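Local coordinates for glycerol dehydrogenase (Bacillus coagulans, PDB 6CSJ), which probably oxidises glycerol and related polyols with NAD as cofactor, and in this double mutant has acquired D-lactate dehydrogenase activity, at residues K10-P15 against F149-T154; G65-K70 against V129-N134; A174-A179 against L202-Y207; G259-E264 against A326-A331. The protein carries 2 engineered substitutions. All blocks are in the same frame, centred on the assembly; numbering follows the deposited sequence.

Overall arrangement
Contacts 1 and 2 belong to the N-terminal, alpha/beta half of the chain, which in iron-containing alcohol dehydrogenase relatives binds the nucleotide; contacts 3 and 4 join helices and a loop of the all-helical C-terminal half. Contact 1 pairs the edge strand 10-14 with strand 149-153, and contact 2 is nested within the chain loop closed by contact 1, their centres 26 Å apart. Contacts 3 and 4 follow in series, with centres 23 Å apart and nearest atoms about 10 Å apart. The widest separation is between contacts 1 and 4, whose centres stand 35 Å apart on opposite sides of the chain's centre. No two contacts touch.

Contact 1 of 4, residues K10-P15 against F149-T154; sequences KFIQGP and FVIMDT
Lys-10 lays its aliphatic chain alongside the ring of Phe-149, CD coming to 3.5 Å from CE1, both side chains pointing the same way from paired strands. The lysine keeps CG beside its backbone N (chi1 -54°), which starts the methylenes along CD1 and CE1 of the ring. An alanine here would strip away CG, CD and CE, and that flank of the Phe-149 ring would probably lose its hydrocarbon cover. On the same face Ile-12 continues the row, its CD1 lying 4.1 Å from CG1 of Ile-151.

The other face carries Phe-11, Val-150, Gln-13 and Met-152. CE2 of Phe-11 meets CG of Met-152 at 3.5 Å, and the sulfur completes an oblique Met-aromatic contact, SD standing 5.5 Å from the ring centroid. CG of Gln-13 rests 3.7 Å from CG2 of Thr-154, while its NE2 bonds the carbonyl of Glu-231.

The strands run parallel, 8° apart, and the segments are joined by five backbone hydrogen bonds. The shortest, from Met-152 N to Ile-12 O, measures 2.7 Å. The last, from Thr-154 N just past the strand to Gly-14 O, differs in approach: its donor stands 53° out of the carbonyl plane. OD1 of Asp-153 caps helix 154-158 at Val-156 N, and OD2 accepts Leu-18 N, linking it to the turn that follows strand 10-14.

Strand 10-14 is an outer strand of the parallel sheet, with 149-153 between it and 111-115. Helix 228-248 packs over Phe-11, Gln-13 and Met-152, whereas helix 21-28 covers the Lys-10 and Ile-12 face.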
loop_
_atom_site.group_PDB
_atom_site.type_symbol
_atom_site.label_atom_id
_atom_site.label_comp_id
_atom_site.label_asym_id
_atom_site.label_seq_id
_atom_site.Cartn_x
_atom_site.Cartn_y
_atom_site.Cartn_z
ATOM N N LYS A 10 -14.949 -8.215 3.797
ATOM C CA LYS A 10 -15.512 -6.986 4.342
ATOM C C LYS A 10 -14.415 -5.944 4.514
ATOM O O LYS A 10 -13.312 -6.271 4.959
ATOM C CB LYS A 10 -16.178 -7.227 5.701
ATOM C CG LYS A 10 -17.221 -8.334 5.736
ATOM C CD LYS A 10 -18.081 -8.233 6.983
ATOM C CE LYS A 10 -18.873 -9.507 7.242
ATOM N NZ LYS A 10 -19.768 -9.946 6.140
ATOM N N PHE A 11 -14.723 -4.698 4.146
ATOM C CA PHE A 11 -13.858 -3.560 4.438
ATOM C C PHE A 11 -14.679 -2.603 5.301
ATOM O O PHE A 11 -15.756 -2.165 4.892
ATOM C CB PHE A 11 -13.326 -2.895 3.158
ATOM C CG PHE A 11 -12.697 -1.553 3.391
ATOM C CD1 PHE A 11 -13.466 -0.412 3.318
ATOM C CD2 PHE A 11 -11.342 -1.423 3.700
ATOM C CE1 PHE A 11 -12.916 0.844 3.570
ATOM C CE2 PHE A 11 -10.775 -0.185 3.908
ATOM C CZ PHE A 11 -11.561 0.954 3.853
ATOM N N ILE A 12 -14.149 -2.287 6.484
ATOM C CA ILE A 12 -14.897 -1.635 7.566
ATOM C C ILE A 12 -14.117 -0.408 8.027
ATOM O O ILE A 12 -12.936 -0.520 8.376
ATOM C CB ILE A 12 -15.055 -2.622 8.741
ATOM C CG1 ILE A 12 -15.944 -3.802 8.336
ATOM C CG2 ILE A 12 -15.612 -1.942 9.996
ATOM C CD1 ILE A 12 -15.563 -5.084 9.037
ATOM N N GLN A 13 -14.765 0.754 8.035
ATOM C CA GLN A 13 -14.072 2.007 8.329
ATOM C C GLN A 13 -14.917 2.936 9.192
ATOM O O GLN A 13 -16.114 3.103 8.954
ATOM C CB GLN A 13 -13.689 2.708 7.019
ATOM C CG GLN A 13 -12.949 4.030 7.200
ATOM C CD GLN A 13 -12.605 4.703 5.891
ATOM O OE1 GLN A 13 -12.256 4.046 4.918
ATOM N NE2 GLN A 13 -12.696 6.023 5.866
ATOM N N GLY A 14 -14.269 3.566 10.163
ATOM C CA GLY A 14 -14.928 4.491 11.067
ATOM C C GLY A 14 -14.046 4.837 12.255
ATOM O O GLY A 14 -13.055 4.150 12.514
ATOM N N PRO A 15 -14.391 5.915 12.983
ATOM C CA PRO A 15 -13.604 6.261 14.172
ATOM C C PRO A 15 -13.862 5.285 15.324
ATOM O O PRO A 15 -15.013 4.849 15.522
ATOM C CB PRO A 15 -14.067 7.688 14.515
ATOM C CG PRO A 15 -15.409 7.824 13.908
ATOM C CD PRO A 15 -15.571 6.786 12.821
ATOM N N PHE A 149 -11.348 -9.723 6.697
ATOM C CA PHE A 149 -11.786 -8.362 7.028
ATOM C C PHE A 149 -10.583 -7.426 7.020
ATOM O O PHE A 149 -9.506 -7.791 7.489
ATOM C CB PHE A 149 -12.403 -8.211 8.438
ATOM C CG PHE A 149 -13.648 -9.025 8.719
ATOM C CD1 PHE A 149 -14.373 -9.697 7.732
ATOM C CD2 PHE A 149 -14.139 -9.064 10.031
ATOM C CE1 PHE A 149 -15.511 -10.433 8.055
ATOM C CE2 PHE A 149 -15.282 -9.790 10.353
ATOM C CZ PHE A 149 -15.967 -10.475 9.363
ATOM N N VAL A 150 -10.801 -6.212 6.518
ATOM C CA VAL A 150 -9.902 -5.094 6.723
ATOM C C VAL A 150 -10.666 -4.059 7.560
ATOM O O VAL A 150 -11.788 -3.695 7.201
ATOM C CB VAL A 150 -9.457 -4.475 5.384
ATOM C CG1 VAL A 150 -8.502 -3.310 5.616
ATOM C CG2 VAL A 150 -8.821 -5.548 4.510
ATOM N N ILE A 151 -10.063 -3.604 8.663
ATOM C CA ILE A 151 -10.694 -2.659 9.585
ATOM C C ILE A 151 -9.844 -1.398 9.737
ATOM O O ILE A 151 -8.693 -1.488 10.152
ATOM C CB ILE A 151 -10.940 -3.298 10.974
ATOM C CG1 ILE A 151 -11.972 -4.431 10.838
ATOM C CG2 ILE A 151 -11.432 -2.246 11.983
ATOM C CD1 ILE A 151 -12.240 -5.195 12.111
ATOM N N MET A 152 -10.426 -0.235 9.420
ATOM C CA MET A 152 -9.727 1.050 9.481
ATOM C C MET A 152 -10.298 1.912 10.620
ATOM O O MET A 152 -11.393 2.481 10.503
ATOM C CB MET A 152 -9.848 1.805 8.143
ATOM C CG MET A 152 -9.447 1.024 6.902
ATOM S SD MET A 152 -7.793 0.304 6.941
ATOM C CE MET A 152 -6.748 1.733 6.659
ATOM N N ASP A 153 -9.557 1.986 11.725
ATOM C CA ASP A 153 -9.906 2.854 12.848
ATOM C C ASP A 153 -9.329 4.220 12.539
ATOM O O ASP A 153 -8.134 4.462 12.734
ATOM C CB ASP A 153 -9.345 2.302 14.164
ATOM C CG ASP A 153 -9.921 2.997 15.401
ATOM O OD1 ASP A 153 -10.076 4.240 15.404
ATOM O OD2 ASP A 153 -10.221 2.278 16.375
ATOM N N THR A 154 -10.179 5.111 12.038
ATOM C CA THR A 154 -9.722 6.402 11.530
ATOM C C THR A 154 -9.192 7.311 12.635
ATOM O O THR A 154 -8.339 8.158 12.375
ATOM C CB THR A 154 -10.834 7.108 10.745
ATOM O OG1 THR A 154 -11.991 7.254 11.562
ATOM C CG2 THR A 154 -11.195 6.286 9.534
#

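Contact 2 of 4, residues G65-K70 against V129-N134; sequences GGECSK and VIYKEN
The touching parts of 65-70 and 129-134 run nearly at right angles, 93° apart, and a single backbone hydrogen bond joins them: Tyr-131 N to Cys-68 O, 2.8 Å long and almost straight at 173°. Cys-68 is the centre of an inverse gamma turn, which presents its carbonyl to the end of strand 127-131. One residue on, CA of Ser-69 makes a C-H...O contact of 3.2 Å with Tyr-131 O.

The Glu-67 side chain crosses that of Tyr-131 at about a right angle, with carboxylate and ring planes 37° apart and OE2 3.4 Å from CB of Tyr-131. A bend at chi2 brings the acid to this position, where OE2 forms a salt bridge with Lys-95 and a weak bond to Cys-68 N. A glutamine in its place would probably leave Lys-95, which also makes a cation-pi contact with Tyr-131, without its charged mate. SG of Cys-68 packs 3.8 Å from CD1 of Ile-130, and CG of Lys-70 meets CG2 of Ile-130 at 4.0 Å.

The loop links strand 59-63 to helix 70-82 while resting on the two-stranded antiparallel sheet of 127-131 and 137-142; helix 94-106 touches Cys-68 through Asp-98 and Thr-99.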
loop_
_atom_site.group_PDB
_atom_site.type_symbol
_atom_site.label_atom_id
_atom_site.label_comp_id
_atom_site.label_asym_id
_atom_site.label_seq_id
_atom_site.Cartn_x
_atom_site.Cartn_y
_atom_site.Cartn_z
ATOM N N GLY A 65 7.585 -9.611 17.107
ATOM C CA GLY A 65 8.993 -9.210 17.166
ATOM C C GLY A 65 9.387 -8.060 16.244
ATOM O O GLY A 65 10.454 -7.469 16.420
ATOM N N GLY A 66 8.554 -7.756 15.247
ATOM C CA GLY A 66 8.747 -6.586 14.378
ATOM C C GLY A 66 9.115 -6.911 12.939
ATOM O O GLY A 66 9.028 -6.040 12.066
ATOM N N GLU A 67 9.529 -8.158 12.687
ATOM C CA GLU A 67 9.908 -8.606 11.347
ATOM C C GLU A 67 8.997 -9.714 10.847
ATOM O O GLU A 67 8.747 -10.677 11.566
ATOM C CB GLU A 67 11.355 -9.100 11.335
ATOM C CG GLU A 67 11.910 -9.338 9.938
ATOM C CD GLU A 67 11.907 -8.068 9.104
ATOM O OE1 GLU A 67 12.851 -7.271 9.246
ATOM O OE2 GLU A 67 10.957 -7.871 8.320
ATOM N N CYS A 68 8.505 -9.565 9.614
ATOM C CA CYS A 68 7.709 -10.602 8.967
ATOM C C CYS A 68 8.685 -11.579 8.335
ATOM O O CYS A 68 9.045 -11.452 7.160
ATOM C CB CYS A 68 6.764 -10.022 7.912
ATOM S SG CYS A 68 5.717 -11.253 7.094
ATOM N N SER A 69 9.120 -12.544 9.145
ATOM C CA SER A 69 10.043 -13.594 8.723
ATOM C C SER A 69 9.407 -14.959 8.914
ATOM O O SER A 69 8.408 -15.082 9.619
ATOM C CB SER A 69 11.335 -13.495 9.531
ATOM O OG SER A 69 11.081 -13.795 10.893
ATOM N N LYS A 70 9.994 -15.978 8.290
ATOM C CA LYS A 70 9.509 -17.358 8.434
ATOM C C LYS A 70 9.602 -17.900 9.875
ATOM O O LYS A 70 8.653 -18.536 10.343
ATOM C CB LYS A 70 10.222 -18.301 7.457
ATOM C CG LYS A 70 9.912 -18.016 5.994
ATOM C CD LYS A 70 8.530 -18.526 5.618
ATOM C CE LYS A 70 8.287 -18.322 4.140
ATOM N NZ LYS A 70 7.358 -19.311 3.523
ATOM N N VAL A 129 4.777 -9.933 2.223
ATOM C CA VAL A 129 6.173 -9.743 1.850
ATOM C C VAL A 129 6.993 -10.310 3.000
ATOM O O VAL A 129 6.904 -9.818 4.124
ATOM C CB VAL A 129 6.513 -8.257 1.589
ATOM C CG1 VAL A 129 7.950 -8.121 1.104
ATOM C CG2 VAL A 129 5.553 -7.654 0.567
ATOM N N ILE A 130 7.759 -11.361 2.712
ATOM C CA ILE A 130 8.558 -12.073 3.710
ATOM C C ILE A 130 10.011 -11.618 3.643
ATOM O O ILE A 130 10.575 -11.491 2.559
ATOM C CB ILE A 130 8.509 -13.605 3.483
ATOM C CG1 ILE A 130 7.060 -14.122 3.311
ATOM C CG2 ILE A 130 9.278 -14.342 4.584
ATOM C CD1 ILE A 130 6.181 -13.973 4.533
ATOM N N TYR A 131 10.600 -11.378 4.812
ATOM C CA TYR A 131 11.998 -10.965 4.947
ATOM C C TYR A 131 12.775 -12.011 5.732
ATOM O O TYR A 131 12.199 -12.775 6.501
ATOM C CB TYR A 131 12.076 -9.624 5.680
ATOM C CG TYR A 131 11.380 -8.504 4.948
ATOM C CD1 TYR A 131 9.989 -8.349 5.025
ATOM C CD2 TYR A 131 12.098 -7.612 4.153
ATOM C CE1 TYR A 131 9.345 -7.338 4.338
ATOM C CE2 TYR A 131 11.456 -6.593 3.460
ATOM C CZ TYR A 131 10.091 -6.466 3.556
ATOM O OH TYR A 131 9.471 -5.462 2.876
ATOM N N LYS A 132 14.086 -12.050 5.532
ATOM C CA LYS A 132 14.988 -12.773 6.433
ATOM C C LYS A 132 15.001 -12.050 7.780
ATOM O O LYS A 132 14.627 -10.879 7.862
ATOM C CB LYS A 132 16.405 -12.819 5.863
ATOM C CG LYS A 132 16.584 -13.638 4.600
ATOM C CD LYS A 132 18.033 -13.618 4.121
ATOM C CE LYS A 132 18.473 -14.946 3.450
ATOM N NZ LYS A 132 17.615 -15.452 2.328
ATOM N N GLU A 133 15.472 -12.732 8.818
ATOM C CA GLU A 133 15.514 -12.154 10.172
ATOM C C GLU A 133 16.400 -10.910 10.262
ATOM O O GLU A 133 16.144 -10.042 11.089
ATOM C CB GLU A 133 15.976 -13.186 11.203
ATOM C CG GLU A 133 15.059 -14.390 11.333
ATOM C CD GLU A 133 15.606 -15.444 12.270
ATOM O OE1 GLU A 133 16.587 -16.125 11.897
ATOM O OE2 GLU A 133 15.034 -15.609 13.368
ATOM N N ASN A 134 17.419 -10.817 9.405
ATOM C CA ASN A 134 18.296 -9.640 9.357
ATOM C C ASN A 134 17.711 -8.416 8.621
ATOM O O ASN A 134 18.328 -7.352 8.620
ATOM C CB ASN A 134 19.678 -10.010 8.774
ATOM C CG ASN A 134 19.637 -10.355 7.293
ATOM O OD1 ASN A 134 18.576 -10.621 6.725
ATOM N ND2 ASN A 134 20.803 -10.356 6.661
#

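Contact 3 of 4, residues A174-A179 against L202-Y207; sequences ATYFEA and LAKLCY
Two helices of the all-helical half of this iron-containing alcohol dehydrogenase fold, 175-185 and 197-221, form a roughly antiparallel helix pair here. The short axes of 175-179 and 202-207 approach to 8.2 Å and cross at -146°. Such a close approach rests on small residues: CB of Ala-203 sits 3.8 Å from CG2 of Thr-175 and 4.0 Å from CB of Ala-179, and the backbones are nearest where Tyr-176 passes Ala-203.

Tyr-176 lies against the second helix, its CB 3.5 Å from the carbonyl oxygen of Ala-203. With CG anti to the backbone N (chi1 177°), its ring extends beside Lys-204, whose side chain points the same way. CD of Lys-204 sits over one face of the Tyr-176 ring in a CH-pi contact, 3.9 Å from its centroid. The ammonium group is turned to a salt bridge with Asp-208, and its cation-pi attraction to the ring is long and at most weak.

Helix 290-303 borders the aromatic end through Val-296, which touches both Phe-177 and Tyr-207, and through Glu-295, which is hydrogen-bonded to OH of Tyr-207. Thr-175 OG1 is held likewise by Ser-241 of helix 228-248. Between the helices Phe-177 directs its edge at the face of Tyr-207, a T-shaped stack with planes at 71° and centroids 5.0 Å apart, in which CE2 of Phe-177 comes to 3.6 Å from CE1 of Tyr-207.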
loop_
_atom_site.group_PDB
_atom_site.type_symbol
_atom_site.label_atom_id
_atom_site.label_comp_id
_atom_site.label_asym_id
_atom_site.label_seq_id
_atom_site.Cartn_x
_atom_site.Cartn_y
_atom_site.Cartn_z
ATOM N N ALA A 174 -0.775 6.446 -8.372
ATOM C CA ALA A 174 -0.401 5.570 -9.475
ATOM C C ALA A 174 -1.526 4.683 -9.983
ATOM O O ALA A 174 -1.498 4.274 -11.144
ATOM C CB ALA A 174 0.766 4.688 -9.063
ATOM N N THR A 175 -2.513 4.391 -9.135
ATOM C CA THR A 175 -3.449 3.293 -9.394
ATOM C C THR A 175 -4.208 3.381 -10.709
ATOM O O THR A 175 -4.256 2.398 -11.444
ATOM C CB THR A 175 -4.463 3.129 -8.247
ATOM O OG1 THR A 175 -3.768 3.025 -6.995
ATOM C CG2 THR A 175 -5.334 1.879 -8.472
ATOM N N TYR A 176 -4.805 4.537 -11.003
ATOM C CA TYR A 176 -5.559 4.707 -12.252
ATOM C C TYR A 176 -4.678 4.562 -13.499
ATOM O O TYR A 176 -5.069 3.898 -14.463
ATOM C CB TYR A 176 -6.277 6.061 -12.297
ATOM C CG TYR A 176 -7.011 6.286 -13.610
ATOM C CD1 TYR A 176 -7.991 5.388 -14.041
ATOM C CD2 TYR A 176 -6.705 7.372 -14.439
ATOM C CE1 TYR A 176 -8.656 5.575 -15.236
ATOM C CE2 TYR A 176 -7.371 7.564 -15.643
ATOM C CZ TYR A 176 -8.345 6.660 -16.029
ATOM O OH TYR A 176 -9.006 6.836 -17.218
ATOM N N PHE A 177 -3.498 5.179 -13.471
ATOM C CA PHE A 177 -2.619 5.198 -14.631
ATOM C C PHE A 177 -2.077 3.803 -14.957
ATOM O O PHE A 177 -1.999 3.411 -16.140
ATOM C CB PHE A 177 -1.487 6.210 -14.422
ATOM C CG PHE A 177 -1.976 7.613 -14.206
ATOM C CD1 PHE A 177 -2.652 8.295 -15.222
ATOM C CD2 PHE A 177 -1.807 8.245 -12.977
ATOM C CE1 PHE A 177 -3.143 9.588 -15.022
ATOM C CE2 PHE A 177 -2.283 9.542 -12.779
ATOM C CZ PHE A 177 -2.935 10.220 -13.810
ATOM N N GLU A 178 -1.734 3.054 -13.905
ATOM C CA GLU A 178 -1.241 1.681 -14.043
ATOM C C GLU A 178 -2.335 0.738 -14.509
ATOM O O GLU A 178 -2.094 -0.107 -15.378
ATOM C CB GLU A 178 -0.611 1.188 -12.736
ATOM C CG GLU A 178 0.627 1.990 -12.355
ATOM C CD GLU A 178 1.506 1.310 -11.326
ATOM O OE1 GLU A 178 1.112 1.206 -10.138
ATOM O OE2 GLU A 178 2.615 0.894 -11.718
ATOM N N ALA A 179 -3.536 0.897 -13.949
ATOM C CA ALA A 179 -4.705 0.094 -14.351
ATOM C C ALA A 179 -5.157 0.410 -15.773
ATOM O O ALA A 179 -5.489 -0.501 -16.538
ATOM C CB ALA A 179 -5.850 0.295 -13.372
ATOM N N LEU A 202 -13.123 1.769 -9.910
ATOM C CA LEU A 202 -12.592 2.025 -8.563
ATOM C C LEU A 202 -11.212 2.707 -8.603
ATOM O O LEU A 202 -10.929 3.588 -7.789
ATOM C CB LEU A 202 -12.546 0.737 -7.729
ATOM C CG LEU A 202 -13.919 0.142 -7.377
ATOM C CD1 LEU A 202 -13.780 -1.177 -6.645
ATOM C CD2 LEU A 202 -14.767 1.081 -6.528
ATOM N N ALA A 203 -10.372 2.310 -9.557
ATOM C CA ALA A 203 -9.083 2.965 -9.781
ATOM C C ALA A 203 -9.242 4.443 -10.183
ATOM O O ALA A 203 -8.515 5.312 -9.704
ATOM C CB ALA A 203 -8.299 2.212 -10.843
ATOM N N LYS A 204 -10.199 4.707 -11.066
ATOM C CA LYS A 204 -10.510 6.072 -11.524
ATOM C C LYS A 204 -11.041 6.928 -10.355
ATOM O O LYS A 204 -10.585 8.059 -10.139
ATOM C CB LYS A 204 -11.498 6.006 -12.719
ATOM C CG LYS A 204 -12.058 7.309 -13.282
ATOM C CD LYS A 204 -10.993 8.272 -13.758
ATOM C CE LYS A 204 -11.580 9.583 -14.264
ATOM N NZ LYS A 204 -10.531 10.647 -14.230
ATOM N N LEU A 205 -11.977 6.376 -9.585
ATOM C CA LEU A 205 -12.473 7.066 -8.388
ATOM C C LEU A 205 -11.344 7.341 -7.390
ATOM O O LEU A 205 -11.337 8.386 -6.744
ATOM C CB LEU A 205 -13.587 6.273 -7.718
ATOM C CG LEU A 205 -14.228 6.899 -6.471
ATOM C CD1 LEU A 205 -14.998 8.177 -6.798
ATOM C CD2 LEU A 205 -15.125 5.868 -5.802
ATOM N N CYS A 206 -10.404 6.406 -7.274
ATOM C CA CYS A 206 -9.241 6.584 -6.416
ATOM C C CYS A 206 -8.492 7.859 -6.792
ATOM O O CYS A 206 -8.302 8.726 -5.944
ATOM C CB CYS A 206 -8.307 5.360 -6.473
ATOM S SG CYS A 206 -6.819 5.524 -5.451
ATOM N N TYR A 207 -8.112 7.975 -8.068
ATOM C CA TYR A 207 -7.406 9.156 -8.589
ATOM C C TYR A 207 -8.187 10.455 -8.362
ATOM O O TYR A 207 -7.650 11.422 -7.823
ATOM C CB TYR A 207 -7.094 9.006 -10.097
ATOM C CG TYR A 207 -6.414 10.233 -10.674
ATOM C CD1 TYR A 207 -5.078 10.522 -10.375
ATOM C CD2 TYR A 207 -7.123 11.143 -11.460
ATOM C CE1 TYR A 207 -4.462 11.653 -10.875
ATOM C CE2 TYR A 207 -6.510 12.291 -11.966
ATOM C CZ TYR A 207 -5.186 12.541 -11.670
ATOM O OH TYR A 207 -4.599 13.674 -12.159
#

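Contact 4 of 4, residues G259-E264 against A326-A331; sequences GLTVLE and AELSCA
Apolar packing carries this contact, and Leu-328 supplies most of it. Its CD2 methyl meets two methyls of the facing turn, CG2 of Thr-261 at 3.6 Å and CG2 of Val-262 at 3.7 Å. The leucine extends from helix 319-329 with CG anti to the backbone N (chi1 -172°), and CD2 continues the extended path from CA to reach both methyls. The approaches differ: the leucine and valine side chains slide past each other in opposite directions, whereas the threonine meets the leucine at a slant. Thr-261 reaches the leucine through its methyl branch.

The second kind of contact is backbone against side chain. Gly-259 CA lies 4.0 Å from CB of Leu-328 and 3.7 Å from OG of Ser-329. The backbones are close at this point, the CA atoms of Gly-259 and Ser-329 being 4.5 Å apart. A CB on Gly-259 would fall 2.2 Å from OG of Ser-329, consistent with a glycine being needed for so close an approach.

Between 259-264 and 326-331 themselves no polar bond is found. OG of Ser-329 is hydrogen-bonded to Val-325 O in its own helix and, weakly, to Ala-255 O of helix 252-259. Val-262 N bonds Gly-259 O at 3.3 Å, and Leu-263 N bonds Leu-260 O at 2.9 Å, so the facing turn is supported by its own backbone.

The contact sets the end of helix 252-259 and the loop after it against the C-terminal part of helix 319-329. Val-262 also touches Lys-324 and Val-325 one turn earlier, and helix 345-365 packs on Ala-326 and Ser-329.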
loop_
_atom_site.group_PDB
_atom_site.type_symbol
_atom_site.label_atom_id
_atom_site.label_comp_id
_atom_site.label_asym_id
_atom_site.label_seq_id
_atom_site.Cartn_x
_atom_site.Cartn_y
_atom_site.Cartn_z
ATOM N N GLY A 259 13.117 -0.239 -9.125
ATOM C CA GLY A 259 14.422 0.148 -9.655
ATOM C C GLY A 259 15.162 1.216 -8.856
ATOM O O GLY A 259 16.394 1.227 -8.820
ATOM N N LEU A 260 14.416 2.117 -8.219
ATOM C CA LEU A 260 15.018 3.182 -7.415
ATOM C C LEU A 260 15.784 2.687 -6.179
ATOM O O LEU A 260 16.566 3.451 -5.605
ATOM C CB LEU A 260 13.963 4.230 -7.019
ATOM C CG LEU A 260 13.554 5.170 -8.199
ATOM C CD1 LEU A 260 12.271 5.891 -7.911
ATOM C CD2 LEU A 260 14.614 6.212 -8.482
ATOM N N THR A 261 15.584 1.412 -5.788
ATOM C CA THR A 261 16.340 0.801 -4.673
ATOM C C THR A 261 17.868 0.874 -4.893
ATOM O O THR A 261 18.630 0.942 -3.942
ATOM C CB THR A 261 15.930 -0.664 -4.424
ATOM O OG1 THR A 261 16.437 -1.058 -3.156
ATOM C CG2 THR A 261 16.509 -1.571 -5.484
ATOM N N VAL A 262 18.285 0.856 -6.160
ATOM C CA VAL A 262 19.679 1.070 -6.576
ATOM C C VAL A 262 20.264 2.373 -6.019
ATOM O O VAL A 262 21.438 2.419 -5.675
ATOM C CB VAL A 262 19.791 1.088 -8.127
ATOM C CG1 VAL A 262 21.161 1.582 -8.597
ATOM C CG2 VAL A 262 19.484 -0.288 -8.718
ATOM N N LEU A 263 19.463 3.434 -5.979
ATOM C CA LEU A 263 19.883 4.708 -5.391
ATOM C C LEU A 263 19.714 4.687 -3.859
ATOM O O LEU A 263 18.599 4.796 -3.340
ATOM C CB LEU A 263 19.099 5.863 -6.015
ATOM C CG LEU A 263 19.235 6.021 -7.527
ATOM C CD1 LEU A 263 18.335 7.121 -8.046
ATOM C CD2 LEU A 263 20.688 6.330 -7.918
ATOM N N GLU A 264 20.837 4.536 -3.164
ATOM C CA GLU A 264 20.883 4.409 -1.698
ATOM C C GLU A 264 20.260 5.601 -0.958
ATOM O O GLU A 264 19.579 5.421 0.051
ATOM C CB GLU A 264 22.341 4.194 -1.228
ATOM C CG GLU A 264 23.358 5.204 -1.752
ATOM C CD GLU A 264 24.731 4.602 -2.044
ATOM O OE1 GLU A 264 24.850 3.504 -2.643
ATOM O OE2 GLU A 264 25.695 5.261 -1.667
ATOM N N ALA A 326 17.111 2.042 -14.381
ATOM C CA ALA A 326 16.342 1.677 -15.565
ATOM C C ALA A 326 16.417 0.188 -15.888
ATOM O O ALA A 326 15.401 -0.425 -16.240
ATOM C CB ALA A 326 16.810 2.497 -16.763
ATOM N N GLU A 327 17.618 -0.380 -15.779
ATOM C CA GLU A 327 17.827 -1.821 -16.018
ATOM C C GLU A 327 17.046 -2.665 -15.023
ATOM O O GLU A 327 16.339 -3.598 -15.430
ATOM C CB GLU A 327 19.319 -2.195 -16.018
ATOM C CG GLU A 327 19.939 -2.266 -17.421
ATOM C CD GLU A 327 21.276 -1.538 -17.544
ATOM O OE1 GLU A 327 22.138 -1.694 -16.644
ATOM O OE2 GLU A 327 21.456 -0.812 -18.550
ATOM N N LEU A 328 17.127 -2.315 -13.737
ATOM C CA LEU A 328 16.374 -3.038 -12.710
ATOM C C LEU A 328 14.858 -2.893 -12.906
ATOM O O LEU A 328 14.117 -3.858 -12.682
ATOM C CB LEU A 328 16.801 -2.611 -11.293
ATOM C CG LEU A 328 16.235 -3.398 -10.092
ATOM C CD1 LEU A 328 16.412 -4.904 -10.192
ATOM C CD2 LEU A 328 16.902 -2.877 -8.817
ATOM N N SER A 329 14.409 -1.713 -13.340
ATOM C CA SER A 329 12.982 -1.486 -13.642
ATOM C C SER A 329 12.477 -2.391 -14.764
ATOM O O SER A 329 11.307 -2.752 -14.776
ATOM C CB SER A 329 12.718 -0.025 -14.027
ATOM O OG SER A 329 13.165 0.884 -13.040
ATOM N N CYS A 330 13.367 -2.736 -15.702
ATOM C CA CYS A 330 13.052 -3.594 -16.855
ATOM C C CYS A 330 13.443 -5.078 -16.708
ATOM O O CYS A 330 13.413 -5.810 -17.701
ATOM C CB CYS A 330 13.716 -3.018 -18.110
ATOM S SG CYS A 330 13.154 -1.351 -18.526
ATOM N N ALA A 331 13.777 -5.531 -15.493
ATOM C CA ALA A 331 14.095 -6.950 -15.243
ATOM C C ALA A 331 12.988 -7.876 -15.711
ATOM O O ALA A 331 11.831 -7.493 -15.698
ATOM C CB ALA A 331 14.372 -7.193 -13.757
#